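Local coordinates for protein aminoglycoside 3'-phosphotransferase AphA1-IAB (Acinetobacter baumannii, PDB 4FEU) that phosphorylates kanamycin and related aminoglycosides at the 3'-hydroxyl with ATP, and so probably gives its host resistance to these antibiotics, at residues D21-G26 against T84-I89; P51-K56 against W96-A101. One frame throughout, in Å; residues are numbered along the deposited sequence.

Interaction 1: residues D21-G26 against T84-I89; sequences DADLYG and TIKHFI
Asp21 lays one carboxylate oxygen over the imidazole of His87. Its OD1 sits 3.5 Å above the ring plane, nearer the border of the ring than its middle, with His87 CG as the nearest ring atom. The carboxylate and ring planes stand 79° apart. The oxygen therefore meets a ring face and not an N-H. Asp23 approaches the same ring obliquely. Its OD1 is 3.8 Å from His87 CD2, and the two planes are only 37° apart. The ring is also tied by a weak hydrogen bond between His87 NE2 and the backbone N of Leu20, just before 21-26.

The other contacts set carboxylate oxygens against carbon. Asp21 OD1 also touches the methyl CD1 of Ile89 at 3.5 Å, so this oxygen lies against both the ring and the methyl. Lys86 and Asp23 run alongside each other, pointing opposite ways. Lys86 CE comes within 3.9 Å of Asp23 OD2, but the chain bends at chi3 (104°) and chi4 and leaves NZ 5.1 Å from that oxygen. This is not a salt bridge.

On the backbone side, Lys86 and His87 both face Leu98 of the neighbouring strand in a classic beta bulge. The bulge lies on the edge strand 85-90, and both side chains point toward the loop 21-26.

The contact is small and lies at the surface. It joins the N-terminal loop to the sheet edge through van der Waals touches and perhaps a longer-range attraction between Asp23 and Lys86. The two segments share no directional polar bond.

Interaction 2: residues P51-K56 against W96-A101; sequences PELFLK and WLLTTA. With 537 (2,6-dihydroanthra/1,9-cd/pyrazol-6-one), chain H.
Strands 53-56 and 96-100 run antiparallel at 165°, their axes 4.5 Å apart at the closest point. Phe54 pairs with Thr99, and Lys56 with Leu97, each through two nearly straight N-H...O bonds. Thr99 N to Phe54 O is 2.8 Å and points almost along the C=O axis. Ala101 N to Glu52 O is longer, 3.1 Å, with the donor well above the carbonyl plane. Leu53-Thr100 and Leu55-Leu98 are the non-hydrogen-bonded pairs.

Leu55 and Leu98 share one face of the sheet. With CG anti to the backbone N (chi1 178°), both Leu55 methyls reach the other strand. CD1 comes 4.0 Å from Leu98 CB, and CD2 meets the edge of the Trp96 indole at CE3. Leu98 CD1 reaches back to Leu53 CB.

Phe54, Lys56, Leu97 and Thr99 occupy the other face. The Phe54 ring lies flat against the bound anthrapyrazolone 537. C4 of 537 is 3.5 Å above the ring plane, over its centre, and Phe54 CD2 is 3.4 Å from 537 C3. Ala101 CB abuts the ring edge at CE2, 3.6 Å away. Thr99 OG1 is 3.3 Å from 537 C1. The ligand is also hydrogen-bonded to the carbonyl of Ile102. The methyl of Ala101 further packs on the extended Glu52 side chain, whose OE2 forms a salt bridge with Arg43.

Lys56 has a weak, long ion pair with Glu69 of helix 62-76. This is consistent with the strand lysine and helix glutamate pair of kinase folds. The aromatic platform and the backbone carbonyl bound by the ligand are consistent with the nucleotide pocket of the kinase-like N-lobe.

Overall arrangement
The two contacts meet through neighbouring strands of one five-stranded antiparallel sheet. Strand 85-90 is its edge, and strand 94-100 joins it to strand 53-59 further in. Probable backbone bonds link them, from Trp96 N to Ile89 O and from Leu98 N to His87 O. Interaction 1 is a surface contact without buried residues, where a loop rests on the edge strand mainly through charged and polar side chains, with the methyl of Ile89. Interaction 2 is partly buried, with regular backbone bonding and mostly apolar side chains. Leu98 belongs to both surroundings, since its side chain also touches Asp23 and His87. The ligand stacks on Phe54 in interaction 2, whereas interaction 1 lies away from the active site.

Interaction 1: residues D21-G26 against T84-I89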
ATOM      1  N   ASP A  21      18.894  11.873 -16.656  1.00 81.60           N
ATOM      2  CA  ASP A  21      18.694  10.441 -16.394  1.00 79.19           C
ATOM      3  C   ASP A  21      19.858   9.503 -16.810  1.00 82.92           C
ATOM      4  O   ASP A  21      19.770   8.312 -16.533  1.00 81.07           O
ATOM      5  CB  ASP A  21      17.358   9.964 -16.991  1.00 79.93           C
ATOM      6  CG  ASP A  21      16.262   9.695 -15.974  1.00 90.17           C
ATOM      7  OD1 ASP A  21      16.141  10.481 -15.006  1.00 91.37           O
ATOM      8  OD2 ASP A  21      15.502   8.715 -16.163  1.00 92.91           O
ATOM      9  N   ALA A  22      20.958  10.036 -17.416  1.00 81.11           N
ATOM     10  CA  ALA A  22      22.156   9.287 -17.849  1.00 81.79           C
ATOM     11  C   ALA A  22      22.810   8.410 -16.760  1.00 82.79           C
ATOM     12  O   ALA A  22      23.630   7.558 -17.088  1.00 82.87           O
ATOM     13  CB  ALA A  22      23.178  10.236 -18.439  1.00 85.73           C
ATOM     14  N   ASP A  23      22.400   8.587 -15.477  1.00 77.75           N
ATOM     15  CA  ASP A  23      22.813   7.802 -14.296  1.00 76.22           C
ATOM     16  C   ASP A  23      22.111   6.407 -14.277  1.00 72.71           C
ATOM     17  O   ASP A  23      21.900   5.805 -13.218  1.00 69.02           O
ATOM     18  CB  ASP A  23      22.554   8.600 -12.982  1.00 77.57           C
ATOM     19  CG  ASP A  23      21.127   9.092 -12.747  1.00 88.28           C
ATOM     20  OD1 ASP A  23      20.568   9.748 -13.652  1.00 91.32           O
ATOM     21  OD2 ASP A  23      20.618   8.923 -11.616  1.00 87.67           O
ATOM     22  N   LEU A  24      21.782   5.904 -15.479  1.00 66.99           N
ATOM     23  CA  LEU A  24      21.123   4.627 -15.738  1.00 63.75           C
ATOM     24  C   LEU A  24      22.003   3.683 -16.566  1.00 64.62           C
ATOM     25  O   LEU A  24      21.616   2.533 -16.775  1.00 63.31           O
ATOM     26  CB  LEU A  24      19.784   4.862 -16.463  1.00 62.59           C
ATOM     27  CG  LEU A  24      18.675   5.581 -15.696  1.00 65.66           C
ATOM     28  CD1 LEU A  24      17.517   5.916 -16.625  1.00 66.45           C
ATOM     29  CD2 LEU A  24      18.189   4.774 -14.512  1.00 64.54           C
ATOM     30  N   TYR A  25      23.170   4.156 -17.049  1.00 61.38           N
ATOM     31  CA  TYR A  25      24.060   3.311 -17.848  1.00 63.43           C
ATOM     32  C   TYR A  25      24.677   2.154 -17.046  1.00 66.62           C
ATOM     33  O   TYR A  25      24.992   2.313 -15.872  1.00 65.82           O
ATOM     34  CB  TYR A  25      25.155   4.116 -18.585  1.00 67.27           C
ATOM     35  CG  TYR A  25      26.017   3.210 -19.443  1.00 71.12           C
ATOM     36  CD1 TYR A  25      25.493   2.587 -20.574  1.00 73.79           C
ATOM     37  CD2 TYR A  25      27.306   2.859 -19.045  1.00 73.11           C
ATOM     38  CE1 TYR A  25      26.242   1.673 -21.307  1.00 77.85           C
ATOM     39  CE2 TYR A  25      28.072   1.963 -19.782  1.00 76.06           C
ATOM     40  CZ  TYR A  25      27.539   1.378 -20.922  1.00 83.72           C
ATOM     41  OH  TYR A  25      28.283   0.513 -21.686  1.00 82.25           O
ATOM     42  N   GLY A  26      24.852   1.018 -17.708  1.00 63.47           N
ATOM     43  CA  GLY A  26      25.423  -0.185 -17.118  1.00 63.81           C
ATOM     44  C   GLY A  26      24.373  -1.125 -16.566  1.00 64.91           C
ATOM     45  O   GLY A  26      24.687  -2.265 -16.226  1.00 67.00           O
ATOM     46  N   THR A  84      14.751   5.539  -1.561  0.50 43.36           N
ATOM     47  CA  THR A  84      15.317   6.886  -1.749  0.50 43.81           C
ATOM     48  C   THR A  84      15.004   7.415  -3.167  0.50 48.01           C
ATOM     49  O   THR A  84      15.169   6.664  -4.124  0.50 48.88           O
ATOM     50  CB  THR A  84      16.861   6.806  -1.526  0.50 48.35           C
ATOM     51  OG1 THR A  84      17.132   6.402  -0.184  0.50 42.55           O
ATOM     52  CG2 THR A  84      17.597   8.120  -1.832  0.50 46.46           C
ATOM     53  N   ILE A  85      14.605   8.709  -3.306  1.00 43.20           N
ATOM     54  CA  ILE A  85      14.370   9.334  -4.624  1.00 41.62           C
ATOM     55  C   ILE A  85      15.721   9.761  -5.247  1.00 44.62           C
ATOM     56  O   ILE A  85      16.365  10.693  -4.771  1.00 46.69           O
ATOM     57  CB  ILE A  85      13.373  10.532  -4.540  1.00 43.53           C
ATOM     58  CG1 ILE A  85      11.994  10.070  -4.037  1.00 42.69           C
ATOM     59  CG2 ILE A  85      13.262  11.291  -5.891  1.00 43.30           C
ATOM     60  CD1 ILE A  85      11.160  11.180  -3.360  1.00 46.02           C
ATOM     61  N   LYS A  86      16.132   9.078  -6.302  1.00 39.43           N
ATOM     62  CA  LYS A  86      17.349   9.377  -7.041  1.00 40.14           C
ATOM     63  C   LYS A  86      17.060  10.485  -8.075  1.00 44.16           C
ATOM     64  O   LYS A  86      17.813  11.444  -8.196  1.00 44.71           O
ATOM     65  CB  LYS A  86      17.840   8.117  -7.755  1.00 42.59           C
ATOM     66  CG  LYS A  86      18.891   7.335  -7.002  1.00 54.04           C
ATOM     67  CD  LYS A  86      19.678   6.468  -7.974  1.00 67.47           C
ATOM     68  CE  LYS A  86      21.061   7.004  -8.287  1.00 79.07           C
ATOM     69  NZ  LYS A  86      22.113   6.326  -7.479  1.00 89.17           N
ATOM     70  N   HIS A  87      15.962  10.358  -8.803  1.00 41.00           N
ATOM     71  CA  HIS A  87      15.587  11.310  -9.842  1.00 41.91           C
ATOM     72  C   HIS A  87      14.076  11.253 -10.072  1.00 42.48           C
ATOM     73  O   HIS A  87      13.479  10.180 -10.044  1.00 40.03           O
ATOM     74  CB  HIS A  87      16.304  10.933 -11.154  1.00 45.01           C
ATOM     75  CG  HIS A  87      16.844  12.095 -11.933  1.00 51.01           C
ATOM     76  ND1 HIS A  87      16.005  13.054 -12.485  1.00 53.19           N
ATOM     77  CD2 HIS A  87      18.117  12.364 -12.300  1.00 55.22           C
ATOM     78  CE1 HIS A  87      16.797  13.890 -13.132  1.00 55.02           C
ATOM     79  NE2 HIS A  87      18.074  13.516 -13.052  1.00 56.83           N
ATOM     80  N   PHE A  88      13.466  12.409 -10.291  1.00 39.02           N
ATOM     81  CA  PHE A  88      12.053  12.528 -10.630  1.00 36.96           C
ATOM     82  C   PHE A  88      11.885  13.590 -11.721  1.00 41.89           C
ATOM     83  O   PHE A  88      12.404  14.698 -11.582  1.00 41.73           O
ATOM     84  CB  PHE A  88      11.163  12.812  -9.403  1.00 36.80           C
ATOM     85  CG  PHE A  88       9.710  13.025  -9.773  1.00 38.18           C
ATOM     86  CD1 PHE A  88       8.855  11.937  -9.971  1.00 39.49           C
ATOM     87  CD2 PHE A  88       9.201  14.314  -9.967  1.00 40.34           C
ATOM     88  CE1 PHE A  88       7.505  12.133 -10.311  1.00 39.42           C
ATOM     89  CE2 PHE A  88       7.853  14.504 -10.312  1.00 42.51           C
ATOM     90  CZ  PHE A  88       7.016  13.410 -10.483  1.00 38.99           C
ATOM     91  N   ILE A  89      11.161  13.244 -12.803  1.00 40.07           N
ATOM     92  CA  ILE A  89      10.865  14.151 -13.927  1.00 42.05           C
ATOM     93  C   ILE A  89       9.337  14.221 -14.159  1.00 45.43           C
ATOM     94  O   ILE A  89       8.660  13.191 -14.225  1.00 41.61           O
ATOM     95  CB  ILE A  89      11.608  13.719 -15.240  1.00 46.94           C
ATOM     96  CG1 ILE A  89      13.143  13.846 -15.114  1.00 47.85           C
ATOM     97  CG2 ILE A  89      11.076  14.478 -16.491  1.00 49.38           C
ATOM     98  CD1 ILE A  89      13.956  12.921 -16.208  1.00 51.61           C
TER

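Interaction 2: residues P51-K56 against W96-A101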
ATOM      1  N   PRO A  51      23.633  -0.344  -6.889  1.00 52.63           N
ATOM      2  CA  PRO A  51      22.467  -0.999  -6.282  1.00 49.21           C
ATOM      3  C   PRO A  51      21.349  -1.216  -7.280  1.00 51.59           C
ATOM      4  O   PRO A  51      21.341  -0.611  -8.357  1.00 52.50           O
ATOM      5  CB  PRO A  51      22.045  -0.008  -5.199  1.00 49.22           C
ATOM      6  CG  PRO A  51      22.395   1.337  -5.782  1.00 53.84           C
ATOM      7  CD  PRO A  51      23.679   1.102  -6.552  1.00 52.89           C
ATOM      8  N   GLU A  52      20.386  -2.055  -6.901  1.00 45.02           N
ATOM      9  CA  GLU A  52      19.202  -2.290  -7.702  1.00 42.28           C
ATOM     10  C   GLU A  52      18.408  -0.995  -7.648  1.00 41.61           C
ATOM     11  O   GLU A  52      18.392  -0.329  -6.605  1.00 39.55           O
ATOM     12  CB  GLU A  52      18.381  -3.438  -7.084  1.00 43.12           C
ATOM     13  CG  GLU A  52      17.176  -3.879  -7.898  1.00 52.28           C
ATOM     14  CD  GLU A  52      16.383  -5.034  -7.317  1.00 66.59           C
ATOM     15  OE1 GLU A  52      15.838  -4.891  -6.199  1.00 53.39           O
ATOM     16  OE2 GLU A  52      16.296  -6.084  -7.990  1.00 60.36           O
ATOM     17  N   LEU A  53      17.797  -0.606  -8.775  1.00 37.22           N
ATOM     18  CA  LEU A  53      16.946   0.579  -8.823  1.00 35.44           C
ATOM     19  C   LEU A  53      15.597   0.215  -9.417  1.00 38.66           C
ATOM     20  O   LEU A  53      15.487  -0.793 -10.125  1.00 38.41           O
ATOM     21  CB  LEU A  53      17.567   1.750  -9.618  1.00 36.41           C
ATOM     22  CG  LEU A  53      19.005   2.218  -9.293  1.00 44.32           C
ATOM     23  CD1 LEU A  53      19.439   3.331 -10.248  1.00 46.93           C
ATOM     24  CD2 LEU A  53      19.150   2.718  -7.867  1.00 43.70           C
ATOM     25  N   PHE A  54      14.571   1.037  -9.129  1.00 33.70           N
ATOM     26  CA  PHE A  54      13.252   0.910  -9.731  1.00 33.58           C
ATOM     27  C   PHE A  54      12.911   2.208 -10.409  1.00 38.10           C
ATOM     28  O   PHE A  54      13.231   3.274  -9.891  1.00 37.37           O
ATOM     29  CB  PHE A  54      12.158   0.505  -8.719  1.00 34.36           C
ATOM     30  CG  PHE A  54      12.147  -0.969  -8.394  1.00 35.73           C
ATOM     31  CD1 PHE A  54      11.522  -1.878  -9.233  1.00 39.27           C
ATOM     32  CD2 PHE A  54      12.798  -1.455  -7.265  1.00 37.50           C
ATOM     33  CE1 PHE A  54      11.529  -3.251  -8.938  1.00 40.81           C
ATOM     34  CE2 PHE A  54      12.803  -2.826  -6.971  1.00 40.11           C
ATOM     35  CZ  PHE A  54      12.168  -3.715  -7.808  1.00 38.43           C
ATOM     36  N   LEU A  55      12.315   2.125 -11.592  1.00 36.10           N
ATOM     37  CA  LEU A  55      11.852   3.288 -12.351  1.00 35.00           C
ATOM     38  C   LEU A  55      10.375   3.079 -12.631  1.00 40.39           C
ATOM     39  O   LEU A  55       9.990   2.075 -13.220  1.00 41.32           O
ATOM     40  CB  LEU A  55      12.667   3.514 -13.654  1.00 36.22           C
ATOM     41  CG  LEU A  55      12.250   4.693 -14.596  1.00 40.77           C
ATOM     42  CD1 LEU A  55      12.381   6.066 -13.924  1.00 39.35           C
ATOM     43  CD2 LEU A  55      13.043   4.684 -15.905  1.00 44.22           C
ATOM     44  N   LYS A  56       9.547   3.965 -12.090  1.00 37.72           N
ATOM     45  CA  LYS A  56       8.106   3.992 -12.295  1.00 37.25           C
ATOM     46  C   LYS A  56       7.812   5.051 -13.378  1.00 42.08           C
ATOM     47  O   LYS A  56       8.395   6.137 -13.343  1.00 41.02           O
ATOM     48  CB  LYS A  56       7.392   4.386 -11.006  1.00 38.05           C
ATOM     49  CG  LYS A  56       7.064   3.250 -10.080  1.00 38.74           C
ATOM     50  CD  LYS A  56       5.717   3.531  -9.422  1.00 50.34           C
ATOM     51  CE  LYS A  56       5.254   2.416  -8.511  1.00 71.05           C
ATOM     52  NZ  LYS A  56       3.772   2.220  -8.598  1.00 87.11           N
ATOM     53  N   TRP A  96       8.236  10.366 -14.300  1.00 45.29           N
ATOM     54  CA  TRP A  96       9.258   9.336 -14.212  1.00 44.45           C
ATOM     55  C   TRP A  96       9.817   9.383 -12.827  1.00 44.06           C
ATOM     56  O   TRP A  96      10.299  10.438 -12.414  1.00 43.87           O
ATOM     57  CB  TRP A  96      10.367   9.621 -15.220  1.00 45.59           C
ATOM     58  CG  TRP A  96       9.908   9.597 -16.637  1.00 48.97           C
ATOM     59  CD1 TRP A  96       9.368  10.629 -17.351  1.00 53.28           C
ATOM     60  CD2 TRP A  96       9.958   8.477 -17.519  1.00 50.08           C
ATOM     61  NE1 TRP A  96       9.083  10.218 -18.633  1.00 54.81           N
ATOM     62  CE2 TRP A  96       9.464   8.906 -18.772  1.00 56.40           C
ATOM     63  CE3 TRP A  96      10.421   7.157 -17.389  1.00 51.51           C
ATOM     64  CZ2 TRP A  96       9.417   8.061 -19.885  1.00 57.71           C
ATOM     65  CZ3 TRP A  96      10.374   6.320 -18.491  1.00 55.10           C
ATOM     66  CH2 TRP A  96       9.872   6.769 -19.720  1.00 57.64           C
ATOM     67  N   LEU A  97       9.750   8.250 -12.102  1.00 36.92           N
ATOM     68  CA  LEU A  97      10.233   8.121 -10.718  1.00 33.66           C
ATOM     69  C   LEU A  97      11.296   7.048 -10.546  1.00 35.50           C
ATOM     70  O   LEU A  97      10.991   5.847 -10.526  1.00 35.04           O
ATOM     71  CB  LEU A  97       9.058   7.890  -9.748  1.00 31.55           C
ATOM     72  CG  LEU A  97       9.387   7.723  -8.272  1.00 33.46           C
ATOM     73  CD1 LEU A  97      10.158   8.942  -7.707  1.00 33.81           C
ATOM     74  CD2 LEU A  97       8.132   7.418  -7.485  1.00 30.94           C
ATOM     75  N   LEU A  98      12.532   7.495 -10.367  1.00 31.92           N
ATOM     76  CA  LEU A  98      13.700   6.640 -10.169  1.00 32.68           C
ATOM     77  C   LEU A  98      14.056   6.571  -8.689  1.00 39.60           C
ATOM     78  O   LEU A  98      14.321   7.611  -8.067  1.00 40.44           O
ATOM     79  CB  LEU A  98      14.899   7.143 -10.991  1.00 33.45           C
ATOM     80  CG  LEU A  98      16.129   6.234 -10.967  1.00 37.80           C
ATOM     81  CD1 LEU A  98      15.823   4.864 -11.575  1.00 37.14           C
ATOM     82  CD2 LEU A  98      17.352   6.928 -11.603  1.00 38.70           C
ATOM     83  N   THR A  99      14.038   5.349  -8.124  1.00 35.39           N
ATOM     84  CA  THR A  99      14.299   5.143  -6.699  1.00 34.85           C
ATOM     85  C   THR A  99      15.234   3.984  -6.476  1.00 40.79           C
ATOM     86  O   THR A  99      15.392   3.164  -7.365  1.00 42.63           O
ATOM     87  CB  THR A  99      12.964   4.868  -5.928  1.00 39.30           C
ATOM     88  OG1 THR A  99      12.411   3.623  -6.361  1.00 37.18           O
ATOM     89  CG2 THR A  99      11.930   6.007  -6.052  1.00 30.08           C
ATOM     90  N   THR A 100      15.814   3.871  -5.279  1.00 37.58           N
ATOM     91  CA  THR A 100      16.630   2.711  -4.936  1.00 38.66           C
ATOM     92  C   THR A 100      15.666   1.585  -4.491  1.00 45.19           C
ATOM     93  O   THR A 100      14.551   1.869  -4.063  1.00 44.25           O
ATOM     94  CB  THR A 100      17.547   3.024  -3.766  1.00 45.66           C
ATOM     95  OG1 THR A 100      16.736   3.313  -2.619  1.00 50.70           O
ATOM     96  CG2 THR A 100      18.541   4.130  -4.074  1.00 41.25           C
ATOM     97  N   ALA A 101      16.096   0.321  -4.571  1.00 43.31           N
ATOM     98  CA  ALA A 101      15.278  -0.781  -4.109  1.00 42.77           C
ATOM     99  C   ALA A 101      15.518  -1.043  -2.617  1.00 46.53           C
ATOM    100  O   ALA A 101      16.594  -0.758  -2.095  1.00 47.88           O
ATOM    101  CB  ALA A 101      15.625  -2.024  -4.896  1.00 44.92           C
TER
HETATM  102  C1  537 H 302      10.797   1.043  -5.181  1.00 34.57           C
HETATM  103  C2  537 H 302      11.216  -0.079  -4.466  1.00 83.60           C
HETATM  104  C3  537 H 302      10.603  -1.305  -4.707  1.00 40.44           C
HETATM  105  C4  537 H 302       9.601  -1.406  -5.707  1.00 61.84           C
HETATM  106  C5  537 H 302       9.141  -0.259  -6.366  1.00 32.68           C
HETATM  107  C6  537 H 302       9.754   0.963  -6.109  1.00 38.95           C
HETATM  108  C11 537 H 302      10.405  -3.643  -4.358  1.00 44.50           C
HETATM  109  C12 537 H 302      10.968  -4.653  -3.622  1.00 60.25           C
HETATM  110  C13 537 H 302      10.446  -5.946  -3.774  1.00 49.27           C
HETATM  111  C14 537 H 302       9.401  -6.135  -4.698  1.00 62.53           C
HETATM  112  C15 537 H 302       8.869  -5.063  -5.448  1.00 40.68           C
HETATM  113  C16 537 H 302       9.425  -3.790  -5.320  1.00300.00           C
HETATM  114  C20 537 H 302       9.028  -2.647  -6.033  1.00 34.73           C
HETATM  115  C21 537 H 302      11.024  -2.462  -4.034  1.00 61.15           C
HETATM  116  O22 537 H 302       8.120  -2.689  -6.868  1.00 55.39           O
HETATM  117  N23 537 H 302      11.931  -2.812  -3.110  1.00 66.48           N
HETATM  118  N24 537 H 302      11.918  -4.049  -2.895  1.00 44.37           N